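Capsid fiber protein (Bacillus phage phi29, PDB 6QYY) forms the head fibers of the phage, its N-terminal base assembling as a trimer that probably fastens each fiber to the capsid. Local coordinates at residues R8-V13 and E29-A34; L19-G24 and I38-A43; M2-A7 and Q54-P59; A15-A20 and D82-P87; W63-G68 and V108-S113. All coordinates share one frame; numbering follows the deposited sequence.

Overall arrangement
Interactions 1, 2 and 3 lie in one mixed sheet: 3 and 1 both use strand 3-9, pairing it antiparallel with 52-57 and parallel with 28-32, while 2 adds the short strand 41-42 beside 18-23. Interaction 5 joins strands 62-66 and 107-112 of a second, antiparallel sheet, and interaction 4, whose centre lies about 4 Å from that of the chain, bridges the two sheets through a turn. Interactions 2, 4 and 5 are largely buried; 1 and 3 are half open, with polar side chains on one face. Backbone ladders carry 3 and 5, a bulge carries 2, and 1 and 4 have two direct hydrogen bonds each, with a water beside them.

Interaction 1: R8-V13 and E29-A34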
# COMPACT_ATOMS: atom_id res chain seq x y z
N ARG A 8 6.05 -4.37 22.97
CA ARG A 8 7.08 -5.01 23.78
C ARG A 8 7.77 -6.05 22.91
O ARG A 8 7.11 -6.79 22.19
CB ARG A 8 6.47 -5.66 25.04
CG ARG A 8 7.51 -6.24 25.98
CD ARG A 8 6.90 -6.73 27.29
NE ARG A 8 6.04 -5.74 27.96
CZ ARG A 8 6.46 -4.81 28.81
NH1 ARG A 8 7.75 -4.71 29.10
NH2 ARG A 8 5.60 -3.98 29.37
N ALA A 9 9.10 -6.08 22.97
CA ALA A 9 9.84 -7.09 22.23
C ALA A 9 9.71 -8.43 22.93
O ALA A 9 10.10 -8.56 24.10
CB ALA A 9 11.31 -6.69 22.11
N LYS A 10 9.17 -9.43 22.24
CA LYS A 10 9.07 -10.75 22.85
C LYS A 10 10.34 -11.57 22.70
O LYS A 10 10.51 -12.56 23.41
CB LYS A 10 7.85 -11.49 22.29
CG LYS A 10 8.09 -12.45 21.17
CD LYS A 10 6.86 -13.35 21.04
CE LYS A 10 7.05 -14.46 20.01
NZ LYS A 10 5.98 -15.50 20.10
N SER A 11 11.23 -11.15 21.81
CA SER A 11 12.58 -11.69 21.71
C SER A 11 13.44 -10.57 21.16
O SER A 11 12.92 -9.53 20.75
CB SER A 11 12.61 -12.93 20.81
OG SER A 11 11.90 -12.67 19.61
N ASN A 12 14.75 -10.76 21.17
CA ASN A 12 15.62 -9.68 20.73
C ASN A 12 15.32 -9.31 19.28
O ASN A 12 15.12 -10.18 18.43
CB ASN A 12 17.09 -10.07 20.90
CG ASN A 12 17.50 -10.20 22.36
OD1 ASN A 12 17.25 -9.29 23.16
ND2 ASN A 12 18.13 -11.31 22.70
N VAL A 13 15.27 -8.01 19.00
CA VAL A 13 14.98 -7.50 17.67
C VAL A 13 16.16 -6.65 17.22
O VAL A 13 16.60 -5.74 17.93
CB VAL A 13 13.67 -6.69 17.63
CG1 VAL A 13 13.55 -5.90 16.33
CG2 VAL A 13 12.46 -7.60 17.82
N GLU A 29 3.19 -7.57 20.92
CA GLU A 29 4.59 -7.95 20.98
C GLU A 29 5.16 -7.99 19.57
O GLU A 29 4.45 -8.28 18.60
CB GLU A 29 4.76 -9.29 21.71
CG GLU A 29 4.29 -9.19 23.17
CD GLU A 29 4.66 -10.39 24.02
OE1 GLU A 29 4.86 -10.22 25.25
OE2 GLU A 29 4.72 -11.51 23.47
N ILE A 30 6.43 -7.63 19.45
CA ILE A 30 7.13 -7.73 18.18
C ILE A 30 8.25 -8.75 18.31
O ILE A 30 8.78 -9.00 19.40
CB ILE A 30 7.70 -6.37 17.72
CG1 ILE A 30 8.66 -5.81 18.76
CG2 ILE A 30 6.58 -5.36 17.40
CD1 ILE A 30 9.47 -4.60 18.25
N SER A 31 8.61 -9.34 17.19
CA SER A 31 9.73 -10.26 17.09
C SER A 31 10.06 -10.36 15.61
O SER A 31 9.30 -9.90 14.76
CB SER A 31 9.40 -11.64 17.69
OG SER A 31 8.23 -12.18 17.12
N HIS A 32 11.21 -10.95 15.32
CA HIS A 32 11.58 -11.20 13.93
C HIS A 32 10.51 -12.05 13.25
O HIS A 32 10.08 -13.07 13.79
CB HIS A 32 12.93 -11.90 13.86
CG HIS A 32 14.07 -11.02 14.25
ND1 HIS A 32 15.27 -11.51 14.72
CD2 HIS A 32 14.18 -9.67 14.26
CE1 HIS A 32 16.07 -10.50 15.00
NE2 HIS A 32 15.43 -9.37 14.72
N ALA A 33 10.10 -11.62 12.06
CA ALA A 33 9.18 -12.41 11.26
C ALA A 33 9.77 -13.79 10.99
O ALA A 33 10.98 -13.94 10.81
CB ALA A 33 8.89 -11.69 9.93
N ALA A 34 8.91 -14.80 11.01
CA ALA A 34 9.36 -16.16 10.80
C ALA A 34 9.75 -16.39 9.35
O ALA A 34 9.22 -15.77 8.42
CB ALA A 34 8.26 -17.16 11.22
O HOH W 1 12.90 -11.51 17.56
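Lys-10 N donates to Ile-30 O at 2.9 Å. One step back, Ile-30 N donates to Arg-8 O over 2.9 Å, and that same oxygen also lies 3.0 Å from Glu-29 CA in a CH...O contact. Past Ala-9 the first strand peels off, and a water takes over. It accepts from His-32 N at 2.9 Å, donates to Asn-12 O, and hydrogen-bonds to Ser-11 OG, which chi1 of 47° tucks between its own backbone N and carbonyl carbon. The His-32 ring lies with Asn-12 O over one face, while its NE2 is taken by the backbone N of Met-14. Asn-12 OD1 receives Lys-49 N, and Arg-8 NH1 reaches Gly-50 O. Lys-10 and Glu-29 meet by their carbons rather than their charges: the chains cross at about a right angle, Glu-29 OE2 sits 3.3 Å from Lys-10 CB, and Lys-10 NZ remains 5.4 Å from Glu-29 OE2. On the buried face, Ile-30 CD1 packs on Val-13 CG2 at 4.3 Å. This is a parallel beta ladder, Arg-8 beside Glu-29 and Ala-9 beside Ile-30, between two inner strands of the mixed sheet, fraying into a water-bridged loop where strand 3-9 ends.

Interaction 2: L19-G24 and I38-A43; sequences LAYSQG and IPDYVA
Leu-19 faces two residues at once, Asp-40 and Tyr-41. Its N-H goes to Tyr-41 O at 2.8 Å, arriving from above the carbonyl plane. Its own oxygen accepts twice: Asp-40 N comes in at 2.8 Å close to the line of the C=O, and Tyr-41 N at 3.2 Å from well out of the plane. The Leu-19 side chain, with CG anti to the carbonyl carbon (chi1 -61°), lies along the backbone of Val-42 and Ala-43, and its CD1 is 3.9 Å from Ala-43 CB. Two residues opposite one make a classic beta bulge, set where strand 41-42 begins at the border of the mixed sheet; Ala-43 prolongs the pairing to Tyr-16 and Arg-17. At Ala-20 the touch is slight, CA and CB lying beside the Asp-40 carboxylate. The carboxylate's main bond is with the next residue: Tyr-21 N donates at 2.6 Å, nearly straight at 164°, to Asp-40 OD2, which accepts on its anti lone pair, so a side-chain oxygen takes the place of a backbone carbonyl where the strands diverge. The Tyr-21 ring runs back past Asp-40 in the opposite direction, and Asp-40 CB rests over one ring face, 4.1 Å from the centroid in a CH-pi contact. Farther out, Tyr-21 OH sits 3.1 Å from Tyr-41 CB, the two phenol side chains lying side by side and pointing the same way. Tyr-21 OH is buried without a hydrogen-bond partner, whereas Tyr-41 OH bonds to Tyr-58 N; Tyr-21 also meets Phe-5 edge-to-face.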
# COMPACT_ATOMS: atom_id res chain seq x y z
N LEU A 19 9.61 -7.76 10.81
CA LEU A 19 8.91 -7.95 12.08
C LEU A 19 7.55 -8.62 11.89
O LEU A 19 6.86 -8.41 10.87
CB LEU A 19 8.68 -6.62 12.80
CG LEU A 19 9.89 -5.80 13.22
CD1 LEU A 19 9.39 -4.45 13.78
CD2 LEU A 19 10.72 -6.57 14.24
N ALA A 20 7.18 -9.40 12.89
CA ALA A 20 5.85 -9.96 13.07
C ALA A 20 5.21 -9.34 14.31
O ALA A 20 5.85 -9.25 15.37
CB ALA A 20 5.90 -11.48 13.22
N TYR A 21 3.95 -8.93 14.19
CA TYR A 21 3.21 -8.47 15.35
C TYR A 21 2.45 -9.65 15.95
O TYR A 21 1.90 -10.48 15.23
CB TYR A 21 2.23 -7.37 14.96
CG TYR A 21 2.87 -6.12 14.43
CD1 TYR A 21 4.21 -5.84 14.67
CD2 TYR A 21 2.13 -5.22 13.67
CE1 TYR A 21 4.80 -4.65 14.19
CE2 TYR A 21 2.70 -4.05 13.20
CZ TYR A 21 4.02 -3.77 13.45
OH TYR A 21 4.56 -2.60 12.97
N SER A 22 2.42 -9.71 17.28
CA SER A 22 1.72 -10.82 17.92
C SER A 22 1.04 -10.32 19.18
O SER A 22 1.38 -9.27 19.74
CB SER A 22 2.67 -11.99 18.23
OG SER A 22 3.51 -11.67 19.31
N GLN A 23 0.06 -11.11 19.62
CA GLN A 23 -0.73 -10.80 20.80
C GLN A 23 0.08 -11.12 22.05
O GLN A 23 0.45 -12.27 22.28
CB GLN A 23 -2.02 -11.63 20.77
CG GLN A 23 -2.98 -11.40 21.91
CD GLN A 23 -3.40 -9.95 22.04
OE1 GLN A 23 -3.66 -9.47 23.14
NE2 GLN A 23 -3.49 -9.25 20.92
N GLY A 24 0.37 -10.09 22.84
CA GLY A 24 0.93 -10.27 24.16
C GLY A 24 -0.10 -10.03 25.25
O GLY A 24 -1.31 -10.08 25.01
N ILE A 38 5.02 -13.76 5.37
CA ILE A 38 4.87 -12.35 5.01
C ILE A 38 5.04 -11.51 6.27
O ILE A 38 4.29 -11.70 7.24
CB ILE A 38 3.51 -12.07 4.36
CG1 ILE A 38 3.26 -13.01 3.17
CG2 ILE A 38 3.41 -10.59 3.97
CD1 ILE A 38 4.17 -12.78 1.98
N PRO A 39 6.00 -10.59 6.30
CA PRO A 39 6.18 -9.77 7.50
C PRO A 39 5.04 -8.79 7.68
O PRO A 39 4.32 -8.44 6.74
CB PRO A 39 7.50 -9.03 7.22
CG PRO A 39 7.54 -8.92 5.74
CD PRO A 39 6.94 -10.23 5.23
N ASP A 40 4.88 -8.35 8.92
CA ASP A 40 3.93 -7.29 9.24
C ASP A 40 4.54 -5.90 9.07
O ASP A 40 3.88 -4.98 8.59
CB ASP A 40 3.40 -7.46 10.66
CG ASP A 40 2.60 -8.74 10.84
OD1 ASP A 40 1.81 -9.09 9.92
OD2 ASP A 40 2.76 -9.41 11.89
N TYR A 41 5.80 -5.74 9.45
CA TYR A 41 6.49 -4.46 9.28
C TYR A 41 7.99 -4.74 9.33
O TYR A 41 8.43 -5.87 9.13
CB TYR A 41 6.01 -3.43 10.32
CG TYR A 41 6.25 -1.99 9.82
CD1 TYR A 41 5.69 -1.55 8.62
CD2 TYR A 41 7.08 -1.12 10.52
CE1 TYR A 41 5.94 -0.26 8.14
CE2 TYR A 41 7.34 0.17 10.04
CZ TYR A 41 6.76 0.59 8.85
OH TYR A 41 7.01 1.87 8.37
N VAL A 42 8.79 -3.69 9.59
CA VAL A 42 10.24 -3.76 9.59
C VAL A 42 10.77 -2.90 10.73
O VAL A 42 10.21 -1.86 11.07
CB VAL A 42 10.83 -3.32 8.22
CG1 VAL A 42 10.44 -1.87 7.91
CG2 VAL A 42 12.34 -3.52 8.18
N ALA A 43 11.87 -3.34 11.34
CA ALA A 43 12.44 -2.60 12.46
C ALA A 43 13.45 -1.60 11.92
O ALA A 43 14.16 -1.86 10.95
CB ALA A 43 13.13 -3.53 13.48

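Interaction 3: M2-A7 and Q54-P59; sequences MVSFTA and QVNMYP
Val-3 with Met-57 and Phe-5 with Val-55 are the hydrogen-bonded pairs of this antiparallel ladder, alternating with the non-hydrogen-bonded pairs Ser-4 with Asn-56 and Thr-6 with Gln-54. The four backbone bonds include a short one, Met-57 N to Val-3 O at 2.7 Å, and Ser-4 CA adds a CH...O contact to Val-55 O.

Side-chain polar contacts gather on the face of Ser-4, Asn-56 and Gln-54. Ser-4 OG donates to Asn-56 OD1 over 2.7 Å, tilted 25° from the amide's carbonyl plane, and Gln-54 NE2, its chain bent at chi2, adds a weak bond to Asn-56 OD1 at 3.3 Å. One firm bond and one weak one thus reach this oxygen.

Apolar contacts fill the other face. Phe-5 and Val-55 lie side by side, pointing the same way, with Val-55 CB over one ring face, 4.0 Å from the centroid. Met-57 SD instead comes in the ring plane at the edge, 3.7 Å from Phe-5 CE2, a Met-aromatic contact. Ala-7 CB closes on Val-55 CG2 at 3.8 Å.

At the end of the ladder, on the Ser-4 and Asn-56 side, Met-2 CB touches Tyr-58 CE1 at 3.6 Å. Met-2 SD lies oblique to the Tyr-58 ring, 3.5 Å from Tyr-58 OH, another Met-aromatic contact.

Strand 52-57 borders the mixed sheet within this chain, and strand 3-9 continues it toward 28-32. Tyr-21 of strand 18-23 packs on Val-55 and Met-57, and Val-99 of a neighbouring subunit on Phe-5.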
# COMPACT_ATOMS: atom_id res chain seq x y z
N MET A 2 3.41 9.86 9.91
CA MET A 2 3.85 8.76 10.75
C MET A 2 2.74 8.38 11.72
O MET A 2 1.99 9.23 12.19
CB MET A 2 5.12 9.14 11.53
CG MET A 2 5.41 8.25 12.73
SD MET A 2 6.71 8.92 13.78
CE MET A 2 5.78 9.92 14.93
N VAL A 3 2.64 7.08 11.99
CA VAL A 3 1.70 6.54 12.96
C VAL A 3 2.51 5.69 13.94
O VAL A 3 3.32 4.86 13.51
CB VAL A 3 0.59 5.71 12.27
CG1 VAL A 3 -0.14 4.84 13.27
CG2 VAL A 3 -0.38 6.62 11.52
N SER A 4 2.32 5.91 15.25
CA SER A 4 3.15 5.25 16.25
C SER A 4 2.29 4.51 17.27
O SER A 4 1.15 4.91 17.55
CB SER A 4 4.04 6.23 17.00
OG SER A 4 4.64 7.14 16.10
N PHE A 5 2.86 3.44 17.83
CA PHE A 5 2.27 2.70 18.93
C PHE A 5 3.37 2.04 19.74
O PHE A 5 4.50 1.87 19.27
CB PHE A 5 1.23 1.67 18.43
CG PHE A 5 1.82 0.48 17.69
CD1 PHE A 5 2.08 -0.71 18.35
CD2 PHE A 5 2.02 0.53 16.31
CE1 PHE A 5 2.59 -1.81 17.67
CE2 PHE A 5 2.53 -0.56 15.62
CZ PHE A 5 2.82 -1.74 16.30
N THR A 6 3.04 1.67 20.97
CA THR A 6 4.02 1.05 21.85
C THR A 6 3.87 -0.47 21.78
O THR A 6 2.75 -0.99 21.71
CB THR A 6 3.86 1.56 23.28
OG1 THR A 6 4.23 2.95 23.29
CG2 THR A 6 4.77 0.80 24.26
N ALA A 7 5.01 -1.15 21.74
CA ALA A 7 5.04 -2.60 21.68
C ALA A 7 6.10 -3.08 22.67
O ALA A 7 6.93 -2.31 23.14
CB ALA A 7 5.36 -3.09 20.26
N GLN A 54 8.85 2.11 20.90
CA GLN A 54 7.87 2.84 20.10
C GLN A 54 8.06 2.44 18.65
O GLN A 54 9.15 2.63 18.08
CB GLN A 54 8.03 4.35 20.28
CG GLN A 54 7.15 5.16 19.35
CD GLN A 54 6.62 6.43 19.98
OE1 GLN A 54 6.36 6.48 21.19
NE2 GLN A 54 6.44 7.47 19.17
N VAL A 55 7.02 1.86 18.06
CA VAL A 55 7.06 1.41 16.67
C VAL A 55 6.48 2.52 15.81
O VAL A 55 5.30 2.86 15.94
CB VAL A 55 6.25 0.12 16.47
CG1 VAL A 55 6.32 -0.32 15.00
CG2 VAL A 55 6.74 -0.99 17.41
N ASN A 56 7.29 3.09 14.91
CA ASN A 56 6.84 4.18 14.05
C ASN A 56 6.61 3.63 12.65
O ASN A 56 7.55 3.17 12.00
CB ASN A 56 7.85 5.32 14.03
CG ASN A 56 8.09 5.90 15.42
OD1 ASN A 56 7.15 6.14 16.18
ND2 ASN A 56 9.35 6.12 15.76
N MET A 57 5.37 3.68 12.18
CA MET A 57 5.06 3.15 10.87
C MET A 57 4.81 4.29 9.88
O MET A 57 4.16 5.29 10.22
CB MET A 57 3.88 2.17 10.90
CG MET A 57 4.17 0.90 11.69
SD MET A 57 2.74 -0.10 11.96
CE MET A 57 2.57 -0.67 10.26
N TYR A 58 5.37 4.13 8.69
CA TYR A 58 5.43 5.11 7.61
C TYR A 58 4.73 4.59 6.37
O TYR A 58 4.52 3.38 6.23
CB TYR A 58 6.90 5.43 7.28
CG TYR A 58 7.55 6.28 8.35
CD1 TYR A 58 7.38 7.66 8.35
CD2 TYR A 58 8.27 5.70 9.39
CE1 TYR A 58 7.95 8.46 9.33
CE2 TYR A 58 8.85 6.50 10.39
CZ TYR A 58 8.68 7.88 10.35
OH TYR A 58 9.23 8.70 11.32
N PRO A 59 4.36 5.47 5.44
CA PRO A 59 3.75 5.02 4.18
C PRO A 59 4.62 4.00 3.46
O PRO A 59 5.85 4.05 3.51
CB PRO A 59 3.60 6.31 3.37
CG PRO A 59 3.43 7.38 4.42
CD PRO A 59 4.35 6.94 5.56

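Interaction 4: A15-A20 and D82-P87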
# COMPACT_ATOMS: atom_id res chain seq x y z
N ALA A 15 18.02 -4.11 14.28
CA ALA A 15 17.61 -3.09 13.33
C ALA A 15 17.64 -3.65 11.92
O ALA A 15 18.45 -4.52 11.58
CB ALA A 15 18.51 -1.86 13.45
N TYR A 16 16.72 -3.16 11.08
CA TYR A 16 16.63 -3.53 9.67
C TYR A 16 16.26 -4.99 9.49
O TYR A 16 16.65 -5.61 8.50
CB TYR A 16 17.92 -3.20 8.92
CG TYR A 16 18.37 -1.81 9.27
CD1 TYR A 16 17.52 -0.73 9.06
CD2 TYR A 16 19.59 -1.58 9.93
CE1 TYR A 16 17.87 0.56 9.42
CE2 TYR A 16 19.96 -0.27 10.30
CZ TYR A 16 19.09 0.78 10.03
OH TYR A 16 19.40 2.08 10.38
N ARG A 17 15.50 -5.55 10.42
CA ARG A 17 14.97 -6.90 10.29
C ARG A 17 13.46 -6.86 10.19
O ARG A 17 12.80 -5.97 10.75
CB ARG A 17 15.40 -7.77 11.46
CG ARG A 17 16.91 -7.81 11.66
CD ARG A 17 17.60 -8.56 10.53
NE ARG A 17 19.05 -8.60 10.72
CZ ARG A 17 19.68 -9.56 11.40
NH1 ARG A 17 19.00 -10.54 11.95
NH2 ARG A 17 21.01 -9.52 11.51
N LEU A 18 12.91 -7.81 9.45
CA LEU A 18 11.47 -7.89 9.26
C LEU A 18 10.80 -8.31 10.56
O LEU A 18 11.34 -9.13 11.31
CB LEU A 18 11.14 -8.89 8.15
CG LEU A 18 11.80 -8.54 6.81
CD1 LEU A 18 11.83 -9.78 5.91
CD2 LEU A 18 11.09 -7.36 6.14
N LEU A 19 9.61 -7.76 10.81
CA LEU A 19 8.91 -7.95 12.08
C LEU A 19 7.55 -8.62 11.89
O LEU A 19 6.86 -8.41 10.87
CB LEU A 19 8.68 -6.62 12.80
CG LEU A 19 9.89 -5.80 13.22
CD1 LEU A 19 9.39 -4.45 13.78
CD2 LEU A 19 10.72 -6.57 14.24
N ALA A 20 7.18 -9.40 12.89
CA ALA A 20 5.85 -9.96 13.07
C ALA A 20 5.21 -9.34 14.31
O ALA A 20 5.85 -9.25 15.37
CB ALA A 20 5.90 -11.48 13.22
N ASP A 82 16.29 -15.15 11.02
CA ASP A 82 16.49 -13.98 11.89
C ASP A 82 15.91 -12.70 11.30
O ASP A 82 16.44 -11.60 11.50
CB ASP A 82 17.98 -13.77 12.20
CG ASP A 82 18.63 -15.00 12.81
OD1 ASP A 82 17.89 -15.95 13.14
OD2 ASP A 82 19.87 -15.01 12.95
N GLY A 83 14.80 -12.81 10.56
CA GLY A 83 14.15 -11.61 10.04
C GLY A 83 14.87 -10.93 8.90
O GLY A 83 14.58 -9.76 8.60
N THR A 84 15.81 -11.61 8.26
CA THR A 84 16.47 -11.07 7.09
C THR A 84 15.57 -11.27 5.87
O THR A 84 14.53 -11.93 5.93
CB THR A 84 17.83 -11.72 6.88
OG1 THR A 84 17.68 -13.14 6.64
CG2 THR A 84 18.71 -11.52 8.09
N ALA A 85 15.99 -10.70 4.75
CA ALA A 85 15.32 -10.89 3.47
C ALA A 85 16.18 -11.77 2.58
O ALA A 85 17.40 -11.60 2.51
CB ALA A 85 15.07 -9.55 2.78
N VAL A 86 15.55 -12.73 1.89
CA VAL A 86 16.28 -13.65 1.01
C VAL A 86 15.48 -13.88 -0.26
O VAL A 86 14.25 -13.72 -0.30
CB VAL A 86 16.56 -15.01 1.70
CG1 VAL A 86 17.40 -14.82 2.97
CG2 VAL A 86 15.25 -15.74 1.99
N PRO A 87 16.17 -14.27 -1.34
CA PRO A 87 15.46 -14.63 -2.58
C PRO A 87 14.56 -15.84 -2.39
O PRO A 87 14.82 -16.73 -1.57
CB PRO A 87 16.60 -14.94 -3.56
CG PRO A 87 17.80 -14.26 -2.99
CD PRO A 87 17.63 -14.32 -1.51
O HOH W 2 21.94 -12.30 12.87
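Leu-18 and Gly-83 form the tight part of this contact. Leu-18 N donates to Gly-83 O at 2.7 Å, nearly straight at 168°, in the carbonyl plane and on a lone pair. The same oxygen lies 3.3 Å from Arg-17 CA, a CH...O contact, and Leu-18 CG lies 3.5 Å from Gly-83 O. Gly-83, with positive phi and no side chain, lets the two backbones come close, beside Leu-18 O and Arg-17 CB. Leu-18 CD1 reaches on to Thr-84 O, 3.5 Å away.

Toward solvent the fit slackens and Arg-17 takes over. Bent at chi2 (-69°), its chain turns back alongside the turn, and Arg-17 NH1 donates to Asp-82 O at 2.8 Å, with that oxygen near the guanidinium plane. Thr-84 CG2 lies over one face of the guanidinium, 3.9 Å from Arg-17 NE. The Asp-82 carboxylate runs beside the guanidinium, the planes only 9° apart, but Asp-82 OD2 stays 4.7 Å from Arg-17 NH1. A water spans the outer end instead, accepting from Arg-17 NH2 and donating weakly to Asp-82 OD2.

The turn 82-84 leads into strand 85-87 of the antiparallel sheet, where the backbone of Ala-85 pairs with Ile-66 and Gly-68, while 18-20 opens strand 18-23 of the mixed sheet. Leu-18 also packs on Val-65, Thr-79 and Phe-95, between the two sheets.

Interaction 5: W63-G68 and V108-S113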
# COMPACT_ATOMS: atom_id res chain seq x y z
N TRP A 63 11.45 -0.66 1.58
CA TRP A 63 12.03 -0.95 2.89
C TRP A 63 13.52 -1.23 2.75
O TRP A 63 13.97 -1.73 1.73
CB TRP A 63 11.39 -2.17 3.55
CG TRP A 63 10.07 -1.96 4.16
CD1 TRP A 63 9.47 -0.76 4.46
CD2 TRP A 63 9.16 -2.98 4.57
NE1 TRP A 63 8.24 -0.99 5.04
CE2 TRP A 63 8.02 -2.34 5.10
CE3 TRP A 63 9.19 -4.38 4.52
CZ2 TRP A 63 6.92 -3.06 5.60
CZ3 TRP A 63 8.11 -5.09 5.02
CH2 TRP A 63 6.98 -4.43 5.54
N GLN A 64 14.27 -0.94 3.82
CA GLN A 64 15.66 -1.35 3.93
C GLN A 64 15.74 -2.53 4.88
O GLN A 64 15.32 -2.42 6.04
CB GLN A 64 16.53 -0.19 4.45
CG GLN A 64 16.73 0.87 3.44
CD GLN A 64 17.27 2.15 4.04
OE1 GLN A 64 17.06 2.48 5.22
NE2 GLN A 64 17.97 2.88 3.22
N VAL A 65 16.27 -3.66 4.40
CA VAL A 65 16.33 -4.90 5.16
C VAL A 65 17.70 -5.56 4.99
O VAL A 65 18.27 -5.56 3.90
CB VAL A 65 15.22 -5.90 4.74
CG1 VAL A 65 15.23 -7.10 5.68
CG2 VAL A 65 13.84 -5.22 4.76
N ILE A 66 18.20 -6.17 6.06
CA ILE A 66 19.44 -6.94 5.97
C ILE A 66 19.22 -8.18 5.10
O ILE A 66 18.25 -8.92 5.28
CB ILE A 66 19.93 -7.34 7.37
CG1 ILE A 66 20.25 -6.09 8.21
CG2 ILE A 66 21.16 -8.22 7.25
CD1 ILE A 66 21.38 -5.29 7.66
N ALA A 67 20.13 -8.40 4.15
CA ALA A 67 20.08 -9.60 3.31
C ALA A 67 20.53 -10.84 4.09
O ALA A 67 21.61 -10.85 4.69
CB ALA A 67 20.96 -9.43 2.08
N GLY A 68 19.72 -11.89 4.04
CA GLY A 68 20.13 -13.16 4.63
C GLY A 68 21.00 -14.02 3.75
O GLY A 68 21.58 -15.00 4.24
N VAL A 108 19.65 -4.39 1.89
CA VAL A 108 19.02 -4.39 0.57
C VAL A 108 17.85 -3.41 0.61
O VAL A 108 17.16 -3.27 1.63
CB VAL A 108 18.58 -5.80 0.13
CG1 VAL A 108 17.35 -6.27 0.91
CG2 VAL A 108 18.29 -5.82 -1.37
N THR A 109 17.65 -2.69 -0.49
CA THR A 109 16.46 -1.87 -0.66
C THR A 109 15.49 -2.64 -1.54
O THR A 109 15.84 -3.04 -2.66
CB THR A 109 16.78 -0.52 -1.29
OG1 THR A 109 17.79 0.12 -0.51
CG2 THR A 109 15.54 0.35 -1.30
N LEU A 110 14.27 -2.84 -1.05
CA LEU A 110 13.27 -3.61 -1.78
C LEU A 110 11.98 -2.82 -1.88
O LEU A 110 11.65 -2.00 -1.02
CB LEU A 110 12.98 -4.95 -1.10
CG LEU A 110 12.41 -4.90 0.33
CD1 LEU A 110 10.86 -4.96 0.32
CD2 LEU A 110 12.98 -6.02 1.17
N VAL A 111 11.25 -3.09 -2.95
CA VAL A 111 9.95 -2.47 -3.19
C VAL A 111 8.88 -3.45 -2.71
O VAL A 111 8.86 -4.61 -3.13
CB VAL A 111 9.77 -2.14 -4.69
CG1 VAL A 111 8.32 -1.77 -4.97
CG2 VAL A 111 10.70 -1.02 -5.12
N ILE A 112 8.00 -2.98 -1.85
CA ILE A 112 6.96 -3.85 -1.31
C ILE A 112 5.95 -4.18 -2.40
O ILE A 112 5.38 -3.28 -3.04
CB ILE A 112 6.29 -3.19 -0.10
CG1 ILE A 112 7.31 -2.95 1.00
CG2 ILE A 112 5.12 -4.03 0.40
CD1 ILE A 112 6.93 -1.76 1.91
N SER A 113 5.70 -5.48 -2.59
CA SER A 113 4.83 -5.95 -3.66
C SER A 113 4.52 -7.42 -3.43
O SER A 113 5.45 -8.22 -3.25
CB SER A 113 5.49 -5.74 -5.03
OG SER A 113 4.70 -6.30 -6.07
O HOH W 3 17.55 2.66 0.85
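Trp-63 pairs with Leu-110 and Val-65 with Val-108 as hydrogen-bonded pairs of an antiparallel ladder, the two strand directions 133° apart and Gln-64 facing Thr-109 in the non-hydrogen-bonded position between them. Of the four backbone bonds the shortest is Val-108 N to Val-65 O at 2.7 Å. The longest is Leu-110 N to Trp-63 O at 3.0 Å. The CA atoms of Gln-64 and Thr-109 fill in with CH...O contacts to Val-108 O and Trp-63 O.

Trp-63, Val-65, Val-108 and Leu-110 put their side chains on one face. The main side-chain meeting is made by Ile-112: its CD1 sits 3.4 Å from the centroid of the five-membered ring of Trp-63, only 12° off the ring normal, a close CH-pi contact in which CE2 and NE1 are the nearest ring atoms. Ile-112 CG1, anti to the carbonyl carbon (chi1 -62°), carries the methyl out to the indole. Leu-110 reaches diagonally with CD2 to Val-65 CG2 at 3.8 Å. Tyr-41 meets Trp-63 edge-to-face.

Gln-64 and Thr-109 lie side by side on the other face, pointing the same way. A water hydrogen-bonds to Thr-109 OG1 at 2.9 Å; its link to Gln-64 NE2 is too short and doubtful.

The chemistry is therefore two-sided: an aliphatic and indole surface turned to the core and, at Trp-63 and Ile-112, to Leu-117 of a neighbouring subunit, and a polar face where Met-1 and Val-3 of another subunit come in against Gln-64 and Thr-109. Between them the ladder satisfies the amides and carbonyls of Trp-63, Val-65, Val-108 and Leu-110.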